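Local structure of CheC-like superfamily protein (Shewanella oneidensis, 3H2D) at residues F10-L15 with K102-Q107; N16-S19 with E25-P28; L58-E63 with N95-G100; Q72-E77 with G91-M96. The protein probably acts in bacterial chemotaxis as a CheX-type phosphatase that removes the phosphoryl group from the response regulator CheY. All blocks are in the same frame, centred on the assembly; numbering follows the deposited sequence.

Contact 1. Residues F10-L15 with K102-Q107; sequences FLQSLL and KNLLGQ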
loop_
_atom_site.group_PDB
_atom_site.type_symbol
_atom_site.label_atom_id
_atom_site.label_comp_id
_atom_site.label_asym_id
_atom_site.label_seq_id
_atom_site.Cartn_x
_atom_site.Cartn_y
_atom_site.Cartn_z
ATOM N N PHE B 10 7.577 15.915 -1.901
ATOM C CA PHE B 10 6.966 15.085 -0.886
ATOM C C PHE B 10 7.515 15.435 0.498
ATOM O O PHE B 10 6.744 15.604 1.466
ATOM C CB PHE B 10 7.202 13.595 -1.215
ATOM C CG PHE B 10 6.621 13.166 -2.532
ATOM C CD1 PHE B 10 5.303 12.760 -2.614
ATOM C CD2 PHE B 10 7.383 13.215 -3.710
ATOM C CE1 PHE B 10 4.745 12.354 -3.860
ATOM C CE2 PHE B 10 6.840 12.846 -4.936
ATOM C CZ PHE B 10 5.505 12.411 -5.011
ATOM N N LEU B 11 8.830 15.574 0.584
ATOM C CA LEU B 11 9.523 16.080 1.794
ATOM C C LEU B 11 8.912 17.398 2.280
ATOM O O LEU B 11 8.571 17.551 3.454
ATOM C CB LEU B 11 10.992 16.278 1.459
ATOM C CG LEU B 11 11.951 17.054 2.370
ATOM C CD1 LEU B 11 11.815 16.593 3.775
ATOM C CD2 LEU B 11 13.395 16.843 1.865
ATOM N N GLN B 12 8.812 18.365 1.369
ATOM C CA GLN B 12 8.345 19.701 1.739
ATOM C C GLN B 12 6.897 19.635 2.231
ATOM O O GLN B 12 6.532 20.266 3.215
ATOM C CB GLN B 12 8.490 20.620 0.537
ATOM C CG GLN B 12 9.969 20.874 0.149
ATOM C CD GLN B 12 10.186 21.429 -1.294
ATOM O OE1 GLN B 12 9.228 21.831 -2.001
ATOM N NE2 GLN B 12 11.474 21.448 -1.723
ATOM N N SER B 13 6.084 18.844 1.537
ATOM C CA SER B 13 4.681 18.736 1.879
ATOM C C SER B 13 4.501 18.081 3.257
ATOM O O SER B 13 3.644 18.516 4.009
ATOM C CB SER B 13 3.860 18.010 0.780
ATOM O OG SER B 13 4.007 18.707 -0.447
ATOM N N LEU B 14 5.284 17.043 3.561
ATOM C CA LEU B 14 5.200 16.372 4.851
ATOM C C LEU B 14 5.619 17.364 5.935
ATOM O O LEU B 14 4.977 17.442 6.976
ATOM C CB LEU B 14 6.079 15.111 4.894
ATOM C CG LEU B 14 6.056 14.338 6.228
ATOM C CD1 LEU B 14 4.625 13.760 6.589
ATOM C CD2 LEU B 14 7.129 13.258 6.249
ATOM N N LEU B 15 6.695 18.101 5.695
ATOM C CA LEU B 15 7.187 19.044 6.703
ATOM C C LEU B 15 6.137 20.142 6.910
ATOM O O LEU B 15 5.899 20.582 8.039
ATOM C CB LEU B 15 8.547 19.626 6.315
ATOM C CG LEU B 15 9.771 18.708 6.323
ATOM C CD1 LEU B 15 11.009 19.593 6.074
ATOM C CD2 LEU B 15 9.886 17.888 7.628
ATOM N N LYS B 102 1.754 16.692 -5.742
ATOM C CA LYS B 102 1.097 16.816 -7.058
ATOM C C LYS B 102 1.066 18.271 -7.518
ATOM O O LYS B 102 1.391 18.566 -8.667
ATOM C CB LYS B 102 -0.323 16.232 -6.952
ATOM C CG LYS B 102 -1.127 16.378 -8.217
ATOM C CD LYS B 102 -2.502 15.753 -8.040
ATOM C CE LYS B 102 -3.487 16.136 -9.124
ATOM N NZ LYS B 102 -2.985 16.147 -10.499
ATOM N N ASN B 103 0.671 19.186 -6.626
ATOM C CA ASN B 103 0.658 20.596 -6.947
ATOM C C ASN B 103 2.046 21.146 -7.332
ATOM O O ASN B 103 2.192 21.787 -8.357
ATOM C CB ASN B 103 0.126 21.412 -5.778
ATOM C CG ASN B 103 -0.056 22.863 -6.134
ATOM O OD1 ASN B 103 -0.635 23.208 -7.169
ATOM N ND2 ASN B 103 0.438 23.715 -5.292
ATOM N N LEU B 104 3.014 20.923 -6.454
ATOM C CA LEU B 104 4.387 21.370 -6.690
ATOM C C LEU B 104 5.020 20.786 -7.983
ATOM O O LEU B 104 5.609 21.519 -8.771
ATOM C CB LEU B 104 5.235 21.002 -5.460
ATOM C CG LEU B 104 4.921 21.788 -4.180
ATOM C CD1 LEU B 104 5.684 21.176 -2.972
ATOM C CD2 LEU B 104 5.207 23.292 -4.364
ATOM N N LEU B 105 4.912 19.467 -8.169
ATOM C CA LEU B 105 5.340 18.791 -9.406
ATOM C C LEU B 105 4.585 19.225 -10.677
ATOM O O LEU B 105 5.178 19.399 -11.740
ATOM C CB LEU B 105 5.284 17.244 -9.211
ATOM C CG LEU B 105 6.414 16.709 -8.330
ATOM C CD1 LEU B 105 6.061 15.301 -7.795
ATOM C CD2 LEU B 105 7.789 16.748 -9.064
ATOM N N GLY B 106 3.284 19.465 -10.566
ATOM C CA GLY B 106 2.503 19.995 -11.691
ATOM C C GLY B 106 2.982 21.341 -12.160
ATOM O O GLY B 106 3.047 21.591 -13.396
ATOM N N GLN B 107 3.374 22.210 -11.231
ATOM C CA GLN B 107 3.970 23.513 -11.589
ATOM C C GLN B 107 5.261 23.361 -12.383
ATOM O O GLN B 107 5.646 24.261 -13.134
ATOM C CB GLN B 107 4.277 24.351 -10.335
ATOM C CG GLN B 107 3.073 24.783 -9.582
ATOM C CD GLN B 107 3.363 25.362 -8.161
ATOM O OE1 GLN B 107 4.486 25.279 -7.624
ATOM N NE2 GLN B 107 2.321 25.944 -7.557
#
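Phe10 and Leu105 meet at about a right angle between two helices, 8-21 and 84-107, that lie over the antiparallel sheet of this CheC-like fold. Over these short segments the helix axes come within 10.1 Å and run closer to antiparallel than parallel, at 143°. No hydrogen bond joins them, and the closest contacts are all between side chains. Phe10 leaves its helix alongside the other segment, and the outer end of its ring swings in: CE2 comes to 3.8 Å from Leu105 CD1, with CZ of the same ring slightly further off. Leu105 is itself set among Phe6, Tyr110 and Phe112, and Phe10 also touches Ala101 and Val151, so this apolar pair is covered on several sides.

Nearer the solvent, Leu104 takes the other half of the interface. Its CG stands beside the backbone N (chi1 -69°), and the branch ending in CD1 reaches over to two polar side chains. Ser13 OG, already hydrogen-bonded to Pro9 O one turn back, lies 3.9 Å from this methyl. The extended chain of Gln12 slants across the leucine and brings its amide oxygen OE1 to 3.7 Å from Leu104 CD1.

Contact 2. Residues N16-S19 with E25-P28; sequences NVIS and ELTP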
loop_
_atom_site.group_PDB
_atom_site.type_symbol
_atom_site.label_atom_id
_atom_site.label_comp_id
_atom_site.label_asym_id
_atom_site.label_seq_id
_atom_site.Cartn_x
_atom_site.Cartn_y
_atom_site.Cartn_z
ATOM N N ASN B 16 5.467 20.556 5.848
ATOM C CA ASN B 16 4.309 21.458 6.012
ATOM C C ASN B 16 3.232 20.949 6.954
ATOM O O ASN B 16 2.779 21.668 7.827
ATOM C CB ASN B 16 3.636 21.759 4.659
ATOM C CG ASN B 16 4.391 22.722 3.846
ATOM O OD1 ASN B 16 5.329 23.351 4.321
ATOM N ND2 ASN B 16 4.023 22.827 2.569
ATOM N N VAL B 17 2.801 19.711 6.767
ATOM C CA VAL B 17 1.742 19.145 7.590
ATOM C C VAL B 17 2.214 18.981 9.053
ATOM O O VAL B 17 1.596 19.506 9.978
ATOM C CB VAL B 17 1.238 17.810 7.008
ATOM C CG1 VAL B 17 0.179 17.195 7.900
ATOM C CG2 VAL B 17 0.660 18.044 5.593
ATOM N N ILE B 18 3.354 18.327 9.238
ATOM C CA ILE B 18 3.819 17.943 10.573
ATOM C C ILE B 18 4.378 19.134 11.354
ATOM O O ILE B 18 3.974 19.398 12.496
ATOM C CB ILE B 18 4.823 16.782 10.481
ATOM C CG1 ILE B 18 4.218 15.610 9.717
ATOM C CG2 ILE B 18 5.251 16.338 11.875
ATOM C CD1 ILE B 18 2.880 15.083 10.273
ATOM N N SER B 19 5.257 19.899 10.732
ATOM C CA SER B 19 5.892 20.999 11.425
ATOM C C SER B 19 4.963 22.152 11.679
ATOM O O SER B 19 5.003 22.694 12.781
ATOM C CB SER B 19 7.188 21.440 10.718
ATOM O OG SER B 19 8.132 20.359 10.708
ATOM N N GLU B 25 8.594 19.312 15.094
ATOM C CA GLU B 25 9.790 19.421 14.253
ATOM C C GLU B 25 10.350 18.033 13.914
ATOM O O GLU B 25 10.850 17.337 14.795
ATOM C CB GLU B 25 10.861 20.266 14.970
ATOM C CG GLU B 25 12.130 20.581 14.147
ATOM C CD GLU B 25 13.344 20.901 15.031
ATOM O OE1 GLU B 25 13.854 22.039 14.944
ATOM O OE2 GLU B 25 13.787 20.020 15.822
ATOM N N LEU B 26 10.208 17.620 12.650
ATOM C CA LEU B 26 10.885 16.442 12.136
ATOM C C LEU B 26 12.202 16.905 11.534
ATOM O O LEU B 26 12.235 17.896 10.806
ATOM C CB LEU B 26 10.039 15.768 11.065
ATOM C CG LEU B 26 8.871 14.918 11.558
ATOM C CD1 LEU B 26 8.043 14.465 10.361
ATOM C CD2 LEU B 26 9.334 13.725 12.375
ATOM N N THR B 27 13.298 16.226 11.822
ATOM C CA THR B 27 14.555 16.574 11.163
ATOM C C THR B 27 14.835 15.528 10.093
ATOM O O THR B 27 15.028 14.366 10.423
ATOM C CB THR B 27 15.700 16.637 12.143
ATOM O OG1 THR B 27 15.442 17.674 13.091
ATOM C CG2 THR B 27 17.030 16.942 11.416
ATOM N N PRO B 28 14.858 15.951 8.817
ATOM C CA PRO B 28 15.103 15.035 7.715
ATOM C C PRO B 28 16.528 14.579 7.658
ATOM O O PRO B 28 17.443 15.303 8.088
ATOM C CB PRO B 28 14.749 15.849 6.479
ATOM C CG PRO B 28 14.690 17.262 6.884
ATOM C CD PRO B 28 14.672 17.347 8.368
#
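The flat group involved is the peptide linking Glu25 to Leu26, and the Ser19 hydroxyl is what approaches it. Ser19 OG stops 3.9 Å from Leu26 N and 4.0 Å from Glu25 CA, too far for a hydrogen bond with the amide; a weak one goes to Leu24 O instead. The CB of Glu25 points away from the helix, and it is backbone atoms that face the serine.

Next to this polar pair the contact becomes apolar. Leu26 CD1 settles against the branch point of Ile18, 3.7 Å from CG2 and 4.0 Å from both CB and CG1. With CG1 beside the backbone N (chi1 -55°), Ile18 turns CG2 to the leucine while its CD1 end leads off, and the residue also touches Ile70 of helix 64-75.

The two segments belong to the short helix-to-strand connection in which helix 8-21, after a wider pi-type turn at 16-19, gives way to strand 27-33, an outermost strand of the chain's six-stranded antiparallel sheet. A backbone hydrogen bond between Ile18 and Leu24 helps to close that connection. Thr27 then pairs through its backbone with Thr141 of strand 135-142. Leu26, just ahead of the strand, is buried: besides Ile18 it touches Leu15 one turn earlier on the helix, Leu66 of helix 64-75 and Phe140 of the sheet.

Contact 3. Residues L58-E63 with N95-G100; sequences LSITFE and NMVTGG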
loop_
_atom_site.group_PDB
_atom_site.type_symbol
_atom_site.label_atom_id
_atom_site.label_comp_id
_atom_site.label_asym_id
_atom_site.label_seq_id
_atom_site.Cartn_x
_atom_site.Cartn_y
_atom_site.Cartn_z
ATOM N N LEU B 58 4.119 5.876 -3.328
ATOM C CA LEU B 58 4.586 6.607 -2.151
ATOM C C LEU B 58 4.174 5.861 -0.885
ATOM O O LEU B 58 3.060 5.380 -0.798
ATOM C CB LEU B 58 3.923 7.972 -2.105
ATOM C CG LEU B 58 4.032 8.793 -0.823
ATOM C CD1 LEU B 58 5.499 9.188 -0.578
ATOM C CD2 LEU B 58 3.146 10.013 -0.947
ATOM N N SER B 59 5.103 5.751 0.062
ATOM C CA SER B 59 4.819 5.262 1.431
ATOM C C SER B 59 5.359 6.256 2.456
ATOM O O SER B 59 6.439 6.811 2.290
ATOM C CB SER B 59 5.353 3.846 1.712
ATOM O OG SER B 59 6.755 3.760 1.626
ATOM N N ILE B 60 4.576 6.488 3.505
ATOM C CA ILE B 60 4.988 7.314 4.629
ATOM C C ILE B 60 4.809 6.423 5.860
ATOM O O ILE B 60 3.712 6.060 6.190
ATOM C CB ILE B 60 4.114 8.573 4.782
ATOM C CG1 ILE B 60 4.020 9.370 3.478
ATOM C CG2 ILE B 60 4.619 9.506 5.893
ATOM C CD1 ILE B 60 2.873 10.459 3.549
ATOM N N THR B 61 5.893 6.162 6.561
ATOM C CA THR B 61 5.908 5.188 7.649
ATOM C C THR B 61 6.271 5.897 8.936
ATOM O O THR B 61 7.165 6.740 8.901
ATOM C CB THR B 61 6.933 4.086 7.322
ATOM O OG1 THR B 61 6.510 3.393 6.121
ATOM C CG2 THR B 61 7.094 3.069 8.498
ATOM N N PHE B 62 5.561 5.578 10.022
ATOM C CA PHE B 62 5.742 6.191 11.341
ATOM C C PHE B 62 5.905 5.143 12.453
ATOM O O PHE B 62 5.186 4.132 12.467
ATOM C CB PHE B 62 4.534 7.041 11.758
ATOM C CG PHE B 62 4.153 8.145 10.805
ATOM C CD1 PHE B 62 3.248 7.897 9.781
ATOM C CD2 PHE B 62 4.644 9.436 10.953
ATOM C CE1 PHE B 62 2.871 8.933 8.907
ATOM C CE2 PHE B 62 4.246 10.464 10.097
ATOM C CZ PHE B 62 3.349 10.199 9.091
ATOM N N GLU B 63 6.768 5.415 13.441
ATOM C CA GLU B 63 6.732 4.678 14.700
ATOM C C GLU B 63 5.539 5.105 15.519
ATOM O O GLU B 63 5.069 6.229 15.389
ATOM C CB GLU B 63 8.044 4.878 15.505
ATOM C CG GLU B 63 9.161 4.109 14.859
ATOM C CD GLU B 63 10.515 4.373 15.440
ATOM O OE1 GLU B 63 10.695 5.418 16.099
ATOM O OE2 GLU B 63 11.414 3.537 15.182
ATOM N N ASN B 95 -2.957 11.794 1.985
ATOM C CA ASN B 95 -3.594 12.568 0.928
ATOM C C ASN B 95 -3.004 13.980 0.825
ATOM O O ASN B 95 -2.812 14.484 -0.287
ATOM C CB ASN B 95 -5.091 12.724 1.158
ATOM C CG ASN B 95 -5.896 11.625 0.578
ATOM O OD1 ASN B 95 -5.526 11.014 -0.429
ATOM N ND2 ASN B 95 -7.066 11.354 1.234
HETATM N N MSE B 96 -2.727 14.628 1.961
HETATM C CA MSE B 96 -2.187 15.994 1.906
HETATM C C MSE B 96 -0.733 16.052 1.433
HETATM O O MSE B 96 -0.373 16.977 0.717
HETATM C CB MSE B 96 -2.328 16.714 3.266
HETATM C CG MSE B 96 -3.731 16.887 3.676
HETATM SE SE MSE B 96 -3.772 17.984 5.321
HETATM C CE MSE B 96 -3.340 16.604 6.573
ATOM N N VAL B 97 0.097 15.078 1.825
ATOM C CA VAL B 97 1.482 14.990 1.336
ATOM C C VAL B 97 1.522 14.795 -0.197
ATOM O O VAL B 97 2.237 15.501 -0.944
ATOM C CB VAL B 97 2.249 13.865 2.073
ATOM C CG1 VAL B 97 3.656 13.596 1.415
ATOM C CG2 VAL B 97 2.376 14.252 3.550
ATOM N N THR B 98 0.722 13.837 -0.654
ATOM C CA THR B 98 0.659 13.468 -2.070
ATOM C C THR B 98 0.036 14.565 -2.872
ATOM O O THR B 98 0.510 14.889 -3.955
ATOM C CB THR B 98 -0.171 12.197 -2.263
ATOM O OG1 THR B 98 0.305 11.210 -1.342
ATOM C CG2 THR B 98 -0.008 11.631 -3.742
ATOM N N GLY B 99 -1.009 15.175 -2.331
ATOM C CA GLY B 99 -1.625 16.321 -2.983
ATOM C C GLY B 99 -0.767 17.552 -3.125
ATOM O O GLY B 99 -0.770 18.207 -4.194
ATOM N N GLY B 100 -0.033 17.894 -2.073
ATOM C CA GLY B 100 0.889 19.006 -2.144
ATOM C C GLY B 100 2.016 18.741 -3.120
ATOM O O GLY B 100 2.432 19.641 -3.863
#
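Leu58, Val97 and Ile60 give up most of the surface buried here. Ile60 and Val97 reach for each other tip to tip: the isoleucine chain runs out extended beyond CG1 (chi2 167°), and CD1 at its end faces the fork of the valine, 3.8 Å from both CB and CG2 and 3.9 Å from CG1. The methyl is thus set against the branch point and touches the two arms almost equally.

Leu58, two residues back on the strand, works differently. It slides past Thr98 in the opposite direction, so that its CD2 passes 3.1 Å from Thr98 OG1, a tight approach of carbon to oxygen. The hydroxyl is not left wanting, since it is hydrogen-bonded to Thr94 O one helical turn earlier. CD2 also looks toward Val97 CG1, at a looser 4.3 Å.

This is the core of a two-layer fold, with helix 84-107 lying across an antiparallel sheet; strand 54-62 is held there between strands 43-51 and 145-153, and the axes of the short segments pass 10.1 Å apart. Alternation along the strand sends Leu58 and Ile60 to the helix. Ser59, between them, takes no part in the helix packing: it touches Met118 of the second subunit and hydrogen-bonds through OG to His129. On the helical side Leu14 adds to the cover over Val97, and Phe10 does the same for Leu58.

Contact 4. Residues Q72-E77 with G91-M96; sequences QNMLGE and GEITNM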
loop_
_atom_site.group_PDB
_atom_site.type_symbol
_atom_site.label_atom_id
_atom_site.label_comp_id
_atom_site.label_asym_id
_atom_site.label_seq_id
_atom_site.Cartn_x
_atom_site.Cartn_y
_atom_site.Cartn_z
ATOM N N GLN B 72 -1.993 13.737 18.827
ATOM C CA GLN B 72 -2.231 14.619 19.955
ATOM C C GLN B 72 -2.214 16.089 19.484
ATOM O O GLN B 72 -3.073 16.864 19.866
ATOM C CB GLN B 72 -1.196 14.433 21.056
ATOM C CG GLN B 72 -1.424 15.345 22.292
ATOM C CD GLN B 72 -2.721 15.010 23.031
ATOM O OE1 GLN B 72 -3.058 13.833 23.226
ATOM N NE2 GLN B 72 -3.478 16.030 23.380
ATOM N N ASN B 73 -1.181 16.453 18.720
ATOM C CA ASN B 73 -0.963 17.844 18.358
ATOM C C ASN B 73 -1.979 18.355 17.330
ATOM O O ASN B 73 -2.416 19.500 17.389
ATOM C CB ASN B 73 0.435 18.014 17.787
ATOM C CG ASN B 73 1.519 17.892 18.835
ATOM O OD1 ASN B 73 1.262 17.594 20.005
ATOM N ND2 ASN B 73 2.741 18.110 18.411
HETATM N N MSE B 74 -2.355 17.481 16.409
HETATM C CA MSE B 74 -3.290 17.833 15.333
HETATM C C MSE B 74 -4.749 17.825 15.781
HETATM O O MSE B 74 -5.508 18.728 15.415
HETATM C CB MSE B 74 -3.093 16.915 14.134
HETATM C CG MSE B 74 -1.773 17.098 13.469
HETATM SE SE MSE B 74 -1.669 16.180 11.800
HETATM C CE MSE B 74 -2.901 17.239 10.740
ATOM N N LEU B 75 -5.126 16.844 16.591
ATOM C CA LEU B 75 -6.545 16.640 16.983
ATOM C C LEU B 75 -6.845 16.773 18.487
ATOM O O LEU B 75 -7.990 16.788 18.885
ATOM C CB LEU B 75 -7.031 15.266 16.481
ATOM C CG LEU B 75 -6.869 14.997 14.981
ATOM C CD1 LEU B 75 -7.207 13.533 14.671
ATOM C CD2 LEU B 75 -7.712 16.007 14.132
ATOM N N GLY B 76 -5.825 16.875 19.322
ATOM C CA GLY B 76 -6.040 17.130 20.706
ATOM C C GLY B 76 -6.371 15.886 21.488
ATOM O O GLY B 76 -6.868 15.961 22.600
ATOM N N GLU B 77 -6.108 14.736 20.904
ATOM C CA GLU B 77 -6.274 13.496 21.634
ATOM C C GLU B 77 -5.454 12.409 21.042
ATOM O O GLU B 77 -4.854 12.573 19.998
ATOM C CB GLU B 77 -7.717 13.085 21.644
ATOM C CG GLU B 77 -8.424 13.171 20.311
ATOM C CD GLU B 77 -9.901 13.000 20.547
ATOM O OE1 GLU B 77 -10.230 12.068 21.294
ATOM O OE2 GLU B 77 -10.718 13.781 20.036
ATOM N N GLY B 91 -4.240 8.352 6.831
ATOM C CA GLY B 91 -4.814 8.441 5.490
ATOM C C GLY B 91 -4.910 9.871 5.034
ATOM O O GLY B 91 -4.538 10.185 3.903
ATOM N N GLU B 92 -5.377 10.753 5.909
ATOM C CA GLU B 92 -5.496 12.181 5.566
ATOM C C GLU B 92 -4.147 12.843 5.406
ATOM O O GLU B 92 -3.961 13.621 4.487
ATOM C CB GLU B 92 -6.343 12.957 6.585
ATOM C CG GLU B 92 -7.828 12.633 6.510
ATOM C CD GLU B 92 -8.390 12.893 5.085
ATOM O OE1 GLU B 92 -8.002 13.907 4.458
ATOM O OE2 GLU B 92 -9.171 12.061 4.568
ATOM N N ILE B 93 -3.192 12.500 6.248
ATOM C CA ILE B 93 -1.821 12.994 6.066
ATOM C C ILE B 93 -1.284 12.540 4.726
ATOM O O ILE B 93 -0.662 13.327 3.974
ATOM C CB ILE B 93 -0.856 12.523 7.218
ATOM C CG1 ILE B 93 -1.270 13.196 8.532
ATOM C CG2 ILE B 93 0.602 12.817 6.862
ATOM C CD1 ILE B 93 -0.502 12.683 9.745
ATOM N N THR B 94 -1.521 11.268 4.393
ATOM C CA THR B 94 -1.062 10.737 3.105
ATOM C C THR B 94 -1.650 11.519 1.917
ATOM O O THR B 94 -0.918 11.866 0.936
ATOM C CB THR B 94 -1.410 9.239 2.975
ATOM O OG1 THR B 94 -0.791 8.527 4.038
ATOM C CG2 THR B 94 -0.917 8.675 1.664
ATOM N N ASN B 95 -2.957 11.794 1.985
ATOM C CA ASN B 95 -3.594 12.568 0.928
ATOM C C ASN B 95 -3.004 13.980 0.825
ATOM O O ASN B 95 -2.812 14.484 -0.287
ATOM C CB ASN B 95 -5.091 12.724 1.158
ATOM C CG ASN B 95 -5.896 11.625 0.578
ATOM O OD1 ASN B 95 -5.526 11.014 -0.429
ATOM N ND2 ASN B 95 -7.066 11.354 1.234
HETATM N N MSE B 96 -2.727 14.628 1.961
HETATM C CA MSE B 96 -2.187 15.994 1.906
HETATM C C MSE B 96 -0.733 16.052 1.433
HETATM O O MSE B 96 -0.373 16.977 0.717
HETATM C CB MSE B 96 -2.328 16.714 3.266
HETATM C CG MSE B 96 -3.731 16.887 3.676
HETATM SE SE MSE B 96 -3.772 17.984 5.321
HETATM C CE MSE B 96 -3.340 16.604 6.573
#
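A 2.8 Å hydrogen bond from Gly76 N to Gln72 O closes the last turn of helix 64-75, the turn from which Met74 reaches across to Ile93 and Met96. Gly76 itself leaves helical geometry with a positive phi of 82°, and the chain turns off there. Nothing polar crosses to the other segment. Met74, a selenomethionine in this crystal, runs out extended to its selenium and then bends (chi3 69°), so two atoms at its end meet two partners: SE lies 4.2 Å from Ile93 CD1, and CE lies 4.2 Å from CE of Met96, likewise a selenomethionine.

Both are ordinary van der Waals distances, and little surface is buried; it is a light touch between the last turn of helix 64-75 and the middle of helix 84-107. Helix 8-21 also packs here, with Leu14 against Ile93 and with Val17 and Met21 against Met96, while Ala22 touches Met74.

Ile93 and Met96 each directly follow, along helix 84-107, Glu92 and Asn95, neither of which touches 72-77. Glu92 and Asn95, three residues apart with Glu92 exposed, match the E-x-x-N motif of CheC and CheX phosphatases, consistent with this helix carrying the phosphatase site.

In the fold
Helix 84-107 runs through three of the four sites: contact 4 and contact 3 share Asn95 and Met96, their centres about 11 Å apart, and contact 1 lies further along, about 10 Å from the centre of contact 3. Helix 8-21 carries contacts 1 and 2, centred about 14 Å apart and joined where Leu15 CD2 lies 4.0 Å from Leu26 O. Ser13 CB also packs on Val97 O, 3.4 Å away, joining contact 1 to contact 3. Val17, in contact 2, has its CG1 4.2 Å from Met74 CE, which ties contact 2 to contact 4. The E-x-x-N sequence, Glu92 to Asn95, lies on the part of helix 84-107 used by contact 4, and its Asn95 also belongs to contact 3.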